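Citrate synthase (Metallosphaera sedula, PDB 6ABX) probably catalyses the condensation of oxaloacetate with acetyl-CoA and water to give citrate and CoA, a step of the tricarboxylic acid cycle. Local coordinates at residues A[25-28]-A[33-36]; A[177-182]-A[254-259]; A[215-220]-A[326-331]. All blocks are in the same frame, centred on the assembly; numbering follows the deposited sequence.

Interaction 1. Residues A[25-28]-A[33-36]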
loop_
_atom_site.group_PDB
_atom_site.type_symbol
_atom_site.label_atom_id
_atom_site.label_comp_id
_atom_site.label_asym_id
_atom_site.label_seq_id
_atom_site.Cartn_x
_atom_site.Cartn_y
_atom_site.Cartn_z
ATOM N N GLY A 25 6.675 -27.857 -10.685
ATOM C CA GLY A 25 5.255 -27.629 -10.394
ATOM C C GLY A 25 4.875 -28.037 -8.981
ATOM O O GLY A 25 3.828 -28.672 -8.781
ATOM N N ARG A 26 5.760 -27.732 -8.030
ATOM C CA ARG A 26 5.495 -28.036 -6.598
ATOM C C ARG A 26 5.470 -26.735 -5.761
ATOM O O ARG A 26 6.048 -25.716 -6.095
ATOM C CB ARG A 26 6.506 -29.097 -6.155
ATOM C CG ARG A 26 6.333 -30.399 -6.927
ATOM C CD ARG A 26 7.481 -31.287 -6.597
ATOM N NE ARG A 26 7.451 -32.622 -7.157
ATOM C CZ ARG A 26 8.406 -33.531 -6.911
ATOM N NH1 ARG A 26 9.460 -33.225 -6.146
ATOM N NH2 ARG A 26 8.299 -34.735 -7.446
ATOM N N LEU A 27 4.779 -26.817 -4.616
ATOM C CA LEU A 27 4.527 -25.678 -3.731
ATOM C C LEU A 27 4.421 -26.245 -2.321
ATOM O O LEU A 27 3.724 -27.219 -2.132
ATOM C CB LEU A 27 3.226 -24.984 -4.128
ATOM C CG LEU A 27 2.743 -23.838 -3.242
ATOM C CD1 LEU A 27 3.735 -22.685 -3.274
ATOM C CD2 LEU A 27 1.383 -23.380 -3.765
ATOM N N TYR A 28 5.142 -25.618 -1.395
ATOM C CA TYR A 28 5.167 -26.035 0.010
ATOM C C TYR A 28 4.879 -24.849 0.932
ATOM O O TYR A 28 5.374 -23.733 0.750
ATOM C CB TYR A 28 6.532 -26.626 0.376
ATOM C CG TYR A 28 6.948 -27.802 -0.453
ATOM C CD1 TYR A 28 7.424 -27.608 -1.733
ATOM C CD2 TYR A 28 6.781 -29.092 0.016
ATOM C CE1 TYR A 28 7.784 -28.678 -2.534
ATOM C CE2 TYR A 28 7.086 -30.177 -0.795
ATOM C CZ TYR A 28 7.559 -29.959 -2.074
ATOM O OH TYR A 28 7.936 -30.989 -2.892
ATOM N N SER A 33 3.720 -30.194 1.606
ATOM C CA SER A 33 3.278 -30.127 0.208
ATOM C C SER A 33 1.848 -29.576 0.136
ATOM O O SER A 33 0.965 -30.018 0.868
ATOM C CB SER A 33 3.323 -31.494 -0.392
ATOM O OG SER A 33 2.656 -31.512 -1.617
ATOM N N ILE A 34 1.598 -28.670 -0.827
ATOM C CA ILE A 34 0.250 -28.146 -0.999
ATOM C C ILE A 34 -0.728 -29.277 -1.337
ATOM O O ILE A 34 -1.889 -29.204 -0.971
ATOM C CB ILE A 34 0.225 -27.031 -2.054
ATOM C CG1 ILE A 34 -1.081 -26.215 -1.982
ATOM C CG2 ILE A 34 0.474 -27.615 -3.427
ATOM C CD1 ILE A 34 -1.285 -25.457 -0.677
ATOM N N PHE A 35 -0.262 -30.329 -2.033
ATOM C CA PHE A 35 -1.093 -31.477 -2.332
ATOM C C PHE A 35 -1.626 -32.155 -1.048
ATOM O O PHE A 35 -2.833 -32.479 -0.959
ATOM C CB PHE A 35 -0.382 -32.451 -3.277
ATOM C CG PHE A 35 -0.067 -31.900 -4.650
ATOM C CD1 PHE A 35 -1.015 -31.886 -5.651
ATOM C CD2 PHE A 35 1.171 -31.338 -4.917
ATOM C CE1 PHE A 35 -0.717 -31.352 -6.903
ATOM C CE2 PHE A 35 1.473 -30.817 -6.174
ATOM C CZ PHE A 35 0.528 -30.842 -7.172
ATOM N N ASP A 36 -0.745 -32.392 -0.061
ATOM C CA ASP A 36 -1.123 -32.987 1.185
ATOM C C ASP A 36 -2.039 -32.066 1.996
ATOM O O ASP A 36 -3.026 -32.511 2.564
ATOM C CB ASP A 36 0.121 -33.338 2.023
ATOM C CG ASP A 36 0.954 -34.479 1.463
ATOM O OD1 ASP A 36 0.417 -35.210 0.637
ATOM O OD2 ASP A 36 2.158 -34.576 1.835
HETATM O O HOH W 1 4.060 -29.718 -3.851
#
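Tyr28 and Ser33 form an antiparallel, non-hydrogen-bonded pair, their CA atoms 4.5 Å apart, where strand 26-29 turns back into the short strand 32-33 and the chain passes directly into helix 34-40. One residue further along, Ile34 N donates to Leu27 O over 2.9 Å with an N-H...O angle of 159°, so the first turn of the helix hangs from the strand. Ser33 is the N-cap of that helix: Ser33 OG accepts from Phe35 N, a weak bond, long at 3.2 Å and bent. A water ties the cap back to the strand, accepting from Leu27 N at 3.1 Å and hydrogen-bonding to Ser33 OG.

Among the side chains, Leu27 and Ile34 cross obliquely. CG2 of Ile34 lies 3.9 Å from Leu27 CB and also sits against Leu27 O, while the CD2 branch of Leu27 reaches toward Ile34 CG1. The Tyr28 ring, with CG anti to its carbonyl carbon (chi1 -58°), meets Ser33 at a slant, Tyr28 CD2 3.6 Å from Ser33 N and CE2 4.0 Å from Ser33 CB. Gly25 O stands at the edge of the Phe35 ring, 4.1 Å from CE2.

Beyond the pair, Ile34 and Phe35 pack on Ile265 of helix 261-270, and Tyr28 touches Gly361 of the second subunit. With Asp21, Gly25 and Arg26 complete a G1 beta bulge at the preceding turn. The whole is a small antiparallel three-stranded meander with a serine-capped helix running out of its edge strand, and through Leu27 it abuts His179 and Arg262 of the oxaloacetate site.

Interaction 2. Residues A[177-182]-A[254-259]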
loop_
_atom_site.group_PDB
_atom_site.type_symbol
_atom_site.label_atom_id
_atom_site.label_comp_id
_atom_site.label_asym_id
_atom_site.label_seq_id
_atom_site.Cartn_x
_atom_site.Cartn_y
_atom_site.Cartn_z
ATOM N N MET A 177 -3.426 -18.922 -0.005
ATOM C CA MET A 177 -3.014 -18.270 1.214
ATOM C C MET A 177 -1.625 -17.646 1.061
ATOM O O MET A 177 -1.427 -16.573 1.632
ATOM C CB MET A 177 -2.993 -19.247 2.370
ATOM C CG MET A 177 -4.400 -19.504 2.873
ATOM S SD MET A 177 -4.356 -20.736 4.213
ATOM C CE MET A 177 -6.077 -20.755 4.691
ATOM N N ASP A 178 -0.731 -18.258 0.273
ATOM C CA ASP A 178 0.562 -17.627 0.098
ATOM C C ASP A 178 1.209 -18.068 -1.211
ATOM O O ASP A 178 1.008 -19.187 -1.637
ATOM C CB ASP A 178 1.569 -17.933 1.212
ATOM C CG ASP A 178 2.719 -16.928 1.213
ATOM O OD1 ASP A 178 2.428 -15.717 1.369
ATOM O OD2 ASP A 178 3.881 -17.335 0.938
ATOM N N HIS A 179 2.072 -17.184 -1.752
ATOM C CA HIS A 179 2.837 -17.600 -2.934
ATOM C C HIS A 179 4.202 -16.899 -2.938
ATOM O O HIS A 179 4.598 -16.395 -3.962
ATOM C CB HIS A 179 2.037 -17.418 -4.198
ATOM C CG HIS A 179 2.371 -18.405 -5.258
ATOM N ND1 HIS A 179 2.859 -18.027 -6.497
ATOM C CD2 HIS A 179 2.400 -19.765 -5.221
ATOM C CE1 HIS A 179 3.102 -19.118 -7.222
ATOM N NE2 HIS A 179 2.797 -20.220 -6.470
ATOM N N GLU A 180 4.820 -16.785 -1.760
ATOM C CA GLU A 180 6.184 -16.236 -1.652
ATOM C C GLU A 180 6.073 -14.748 -2.100
ATOM O O GLU A 180 5.182 -13.955 -1.673
ATOM C CB GLU A 180 7.110 -17.240 -2.386
ATOM C CG GLU A 180 8.509 -17.469 -1.750
ATOM C CD GLU A 180 9.510 -18.491 -2.323
ATOM O OE1 GLU A 180 9.123 -19.344 -3.158
ATOM O OE2 GLU A 180 10.744 -18.476 -1.900
ATOM N N MET A 181 6.919 -14.290 -3.016
ATOM C CA MET A 181 7.183 -12.883 -3.151
ATOM C C MET A 181 6.519 -12.070 -4.313
ATOM O O MET A 181 7.108 -11.233 -4.950
ATOM C CB MET A 181 8.675 -12.777 -3.408
ATOM C CG MET A 181 9.073 -11.445 -3.262
ATOM S SD MET A 181 8.145 -10.587 -2.000
ATOM C CE MET A 181 8.622 -11.497 -0.492
ATOM N N ASN A 182 5.257 -12.106 -4.464
ATOM C CA ASN A 182 4.664 -11.460 -5.594
ATOM C C ASN A 182 4.592 -9.938 -5.310
ATOM O O ASN A 182 4.922 -9.477 -4.194
ATOM C CB ASN A 182 3.299 -12.109 -5.744
ATOM C CG ASN A 182 2.639 -12.353 -4.412
ATOM O OD1 ASN A 182 2.150 -11.439 -3.756
ATOM N ND2 ASN A 182 2.685 -13.595 -3.929
ATOM N N ARG A 254 4.997 -16.417 -15.002
ATOM C CA ARG A 254 6.328 -15.987 -14.841
ATOM C C ARG A 254 7.109 -17.065 -14.063
ATOM O O ARG A 254 8.316 -17.042 -14.139
ATOM C CB ARG A 254 6.305 -14.594 -14.198
ATOM C CG ARG A 254 5.409 -13.587 -14.924
ATOM C CD ARG A 254 5.694 -12.117 -14.626
ATOM N NE ARG A 254 4.774 -11.233 -15.340
ATOM C CZ ARG A 254 5.084 -10.035 -15.837
ATOM N NH1 ARG A 254 6.293 -9.530 -15.661
ATOM N NH2 ARG A 254 4.184 -9.354 -16.526
ATOM N N ILE A 255 6.450 -18.061 -13.424
ATOM C CA ILE A 255 7.138 -18.910 -12.413
ATOM C C ILE A 255 7.047 -20.414 -12.731
ATOM O O ILE A 255 8.068 -21.094 -12.823
ATOM C CB ILE A 255 6.636 -18.602 -10.987
ATOM C CG1 ILE A 255 7.007 -17.178 -10.554
ATOM C CG2 ILE A 255 7.182 -19.637 -10.012
ATOM C CD1 ILE A 255 5.927 -16.468 -9.778
ATOM N N TYR A 256 5.844 -20.976 -12.878
ATOM C CA TYR A 256 5.761 -22.398 -13.135
ATOM C C TYR A 256 6.066 -22.683 -14.599
ATOM O O TYR A 256 5.558 -21.996 -15.469
ATOM C CB TYR A 256 4.399 -22.975 -12.730
ATOM C CG TYR A 256 4.165 -22.915 -11.248
ATOM C CD1 TYR A 256 4.844 -23.753 -10.390
ATOM C CD2 TYR A 256 3.221 -22.072 -10.715
ATOM C CE1 TYR A 256 4.658 -23.687 -9.021
ATOM C CE2 TYR A 256 3.024 -21.985 -9.355
ATOM C CZ TYR A 256 3.729 -22.815 -8.505
ATOM O OH TYR A 256 3.543 -22.729 -7.165
ATOM N N LYS A 257 6.873 -23.726 -14.829
ATOM C CA LYS A 257 7.255 -24.124 -16.176
ATOM C C LYS A 257 6.545 -25.432 -16.518
ATOM O O LYS A 257 6.916 -26.132 -17.432
ATOM C CB LYS A 257 8.790 -24.138 -16.242
ATOM C CG LYS A 257 9.426 -22.744 -16.235
ATOM C CD LYS A 257 8.620 -21.699 -17.020
ATOM C CE LYS A 257 9.147 -20.278 -16.993
ATOM N NZ LYS A 257 9.675 -19.886 -15.662
ATOM N N THR A 258 5.468 -25.699 -15.773
ATOM C CA THR A 258 4.573 -26.778 -15.970
ATOM C C THR A 258 3.226 -26.344 -15.372
ATOM O O THR A 258 3.071 -25.185 -14.983
ATOM C CB THR A 258 5.146 -28.059 -15.361
ATOM O OG1 THR A 258 4.360 -29.136 -15.884
ATOM C CG2 THR A 258 5.137 -28.023 -13.850
ATOM N N MET A 259 2.265 -27.257 -15.356
ATOM C CA MET A 259 0.912 -27.011 -14.795
ATOM C C MET A 259 1.117 -26.435 -13.396
ATOM O O MET A 259 1.922 -26.959 -12.655
ATOM C CB MET A 259 0.126 -28.326 -14.689
ATOM C CG MET A 259 -1.276 -28.170 -14.094
ATOM S SD MET A 259 -2.522 -28.030 -15.382
ATOM C CE MET A 259 -4.053 -28.101 -14.454
#
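His179 presents the edge of its imidazole to the phenol of Tyr256, and the rings approach by their rims without stacking. Tyr256 acts as a second-shell partner of the oxaloacetate-binding His179 in the citrate synthase fold, joining the loop before helix 183-192 to the loop before helix 261-270. The two side chains run head-on toward each other, and Tyr256 OH lies near the imidazole plane, 2.7 Å from His179 NE2 in a hydrogen bond that either partner could donate. The ring planes are turned 46° to each other. Tyr256 CE2 lies 3.4 Å from His179 NE2.

At the other nitrogen of the imidazole, ND1 bonds to the bound citrate. The ring is thus gripped at both nitrogens, and the in-plane bond at NE2 is likely to restrain rotation about chi2. Phenylalanine in place of Tyr256 would remove the hydroxyl and would probably leave NE2 without this mate and the imidazole freer to turn away from the ligand. Tyr256 also meets His253, a predicted active-site residue, in an edge-to-face stack.

The histidine loop is itself braced locally. Asn182, another oxaloacetate-binding residue, makes a weak bond from ND2 to His179 O, and Asp178 forms an Asx turn: its OD2 takes the N-H of Glu180 at 2.9 Å, with the donor standing 59° out of the carboxylate plane.

Interaction 3. Residues A[215-220]-A[326-331]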
loop_
_atom_site.group_PDB
_atom_site.type_symbol
_atom_site.label_atom_id
_atom_site.label_comp_id
_atom_site.label_asym_id
_atom_site.label_seq_id
_atom_site.Cartn_x
_atom_site.Cartn_y
_atom_site.Cartn_z
ATOM N N GLY A 215 -1.341 -10.724 -11.489
ATOM C CA GLY A 215 -1.491 -12.132 -11.781
ATOM C C GLY A 215 -2.304 -12.838 -10.718
ATOM O O GLY A 215 -2.248 -12.458 -9.517
ATOM N N GLY A 216 -3.103 -13.830 -11.175
ATOM C CA GLY A 216 -3.833 -14.756 -10.315
ATOM C C GLY A 216 -5.206 -14.255 -9.883
ATOM O O GLY A 216 -6.082 -15.064 -9.554
ATOM N N ALA A 217 -5.400 -12.933 -9.808
ATOM C CA ALA A 217 -6.468 -12.311 -8.943
ATOM C C ALA A 217 -7.499 -11.625 -9.830
ATOM O O ALA A 217 -7.767 -10.443 -9.685
ATOM C CB ALA A 217 -5.866 -11.305 -7.987
ATOM N N ASN A 218 -7.979 -12.368 -10.820
ATOM C CA ASN A 218 -8.884 -11.905 -11.790
ATOM C C ASN A 218 -9.806 -13.085 -12.209
ATOM O O ASN A 218 -9.483 -14.268 -11.910
ATOM C CB ASN A 218 -8.082 -11.352 -12.949
ATOM C CG ASN A 218 -7.448 -12.490 -13.700
ATOM O OD1 ASN A 218 -8.149 -13.182 -14.431
ATOM N ND2 ASN A 218 -6.172 -12.734 -13.447
ATOM N N SER A 219 -10.922 -12.780 -12.904
ATOM C CA SER A 219 -11.855 -13.795 -13.495
ATOM C C SER A 219 -11.869 -13.745 -15.048
ATOM O O SER A 219 -12.869 -14.074 -15.687
ATOM C CB SER A 219 -13.283 -13.655 -12.927
ATOM O OG SER A 219 -13.425 -14.222 -11.615
ATOM N N GLU A 220 -10.746 -13.371 -15.669
ATOM C CA GLU A 220 -10.622 -13.241 -17.115
ATOM C C GLU A 220 -10.889 -14.584 -17.825
ATOM O O GLU A 220 -11.527 -14.645 -18.919
ATOM C CB GLU A 220 -9.232 -12.675 -17.410
ATOM C CG GLU A 220 -9.180 -11.164 -17.239
ATOM C CD GLU A 220 -10.030 -10.424 -18.270
ATOM O OE1 GLU A 220 -9.808 -10.617 -19.482
ATOM O OE2 GLU A 220 -10.949 -9.696 -17.865
ATOM N N THR A 326 -11.429 -10.029 -4.412
ATOM C CA THR A 326 -11.603 -9.840 -2.945
ATOM C C THR A 326 -11.410 -11.191 -2.244
ATOM O O THR A 326 -10.911 -11.233 -1.062
ATOM C CB THR A 326 -12.879 -9.114 -2.522
ATOM O OG1 THR A 326 -14.038 -9.913 -2.770
ATOM C CG2 THR A 326 -13.032 -7.760 -3.190
ATOM N N ILE A 327 -11.958 -12.246 -2.847
ATOM C CA ILE A 327 -11.872 -13.579 -2.269
ATOM C C ILE A 327 -10.395 -14.010 -2.207
ATOM O O ILE A 327 -9.917 -14.598 -1.182
ATOM C CB ILE A 327 -12.765 -14.550 -3.059
ATOM C CG1 ILE A 327 -14.223 -14.118 -2.990
ATOM C CG2 ILE A 327 -12.616 -15.961 -2.528
ATOM C CD1 ILE A 327 -15.064 -14.810 -4.026
ATOM N N PHE A 328 -9.663 -13.758 -3.300
ATOM C CA PHE A 328 -8.203 -13.952 -3.285
ATOM C C PHE A 328 -7.595 -13.267 -2.055
ATOM O O PHE A 328 -6.848 -13.886 -1.285
ATOM C CB PHE A 328 -7.661 -13.472 -4.622
ATOM C CG PHE A 328 -6.235 -13.798 -4.967
ATOM C CD1 PHE A 328 -5.195 -13.513 -4.098
ATOM C CD2 PHE A 328 -5.931 -14.372 -6.193
ATOM C CE1 PHE A 328 -3.880 -13.809 -4.442
ATOM C CE2 PHE A 328 -4.606 -14.644 -6.536
ATOM C CZ PHE A 328 -3.587 -14.357 -5.657
ATOM N N ALA A 329 -7.877 -11.980 -1.871
ATOM C CA ALA A 329 -7.338 -11.213 -0.728
ATOM C C ALA A 329 -7.714 -11.869 0.591
ATOM O O ALA A 329 -6.899 -11.885 1.513
ATOM C CB ALA A 329 -7.832 -9.783 -0.764
ATOM N N SER A 330 -8.939 -12.440 0.682
ATOM C CA SER A 330 -9.435 -12.996 1.934
ATOM C C SER A 330 -8.522 -14.144 2.385
ATOM O O SER A 330 -8.321 -14.328 3.554
ATOM C CB SER A 330 -10.883 -13.457 1.833
ATOM O OG SER A 330 -11.019 -14.727 1.227
ATOM N N ALA A 331 -7.919 -14.871 1.449
ATOM C CA ALA A 331 -6.990 -15.953 1.777
ATOM C C ALA A 331 -5.551 -15.412 1.879
ATOM O O ALA A 331 -4.786 -15.766 2.818
ATOM C CB ALA A 331 -7.055 -17.008 0.671
#
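Phe328 reaches from helix 324-343 to the glycine-rich loop before helix 220-228, a helix-to-loop contact beside the active site of the citrate synthase fold. CB leaves the helix toward the loop, and with CG anti to the backbone N (chi1 -169°) the ring is carried out to Gly216 and Ala217. Phe328 CG lies 3.9 Å from Ala217 CB. Next along the rim, Phe328 CD2 is closer to Ala217 CB, at 3.6 Å, and touches Ala217 CA and Gly216 O as well. The methyl stands over one face of the Phe328 ring, 4.0 Å from Ala217 CB to the centroid and 28° off the normal, a CH-pi contact. Further out, CE2 abuts the Gly216 peptide, meeting both its carbonyl carbon and its oxygen.

The fit leaves little room at Gly216, where a CB would point at the ring and crowd Phe328 CE2; its positive phi also favours glycine. The ring of His176 packs edge-to-face with Phe328. The loop is tied to the predicted active-site residue Asp307, whose OD2 accepts from Asn218 ND2. The Gly216 carbonyl, by contrast, faces the phenyl rim: Gly216 O lies in the ring plane beside the CD2-CE2 edge, 3.4 Å from Phe328 CE2.

How the interactions relate
Seen together, the three contacts illustrate how chemistry follows place in a fold. Interaction 1, its centre about 17 Å from the centre of the chain, is partly buried and rests on backbone bonding, a cap and water; interaction 2 is buried and turns on a single polar side-chain bond; interaction 3, its centre about 4 Å from that of the chain, is essentially apolar and aromatic. Interactions 1 and 2 adjoin, with Leu27 CD1 3.8 Å from His179 CD2, and both touch the second subunit. Interaction 3 does not, but Met177 packs on Ala331 to join it to interaction 2. Helix 324-343 links them further: it supplies Phe328 to interaction 3 and Arg332 beside His179.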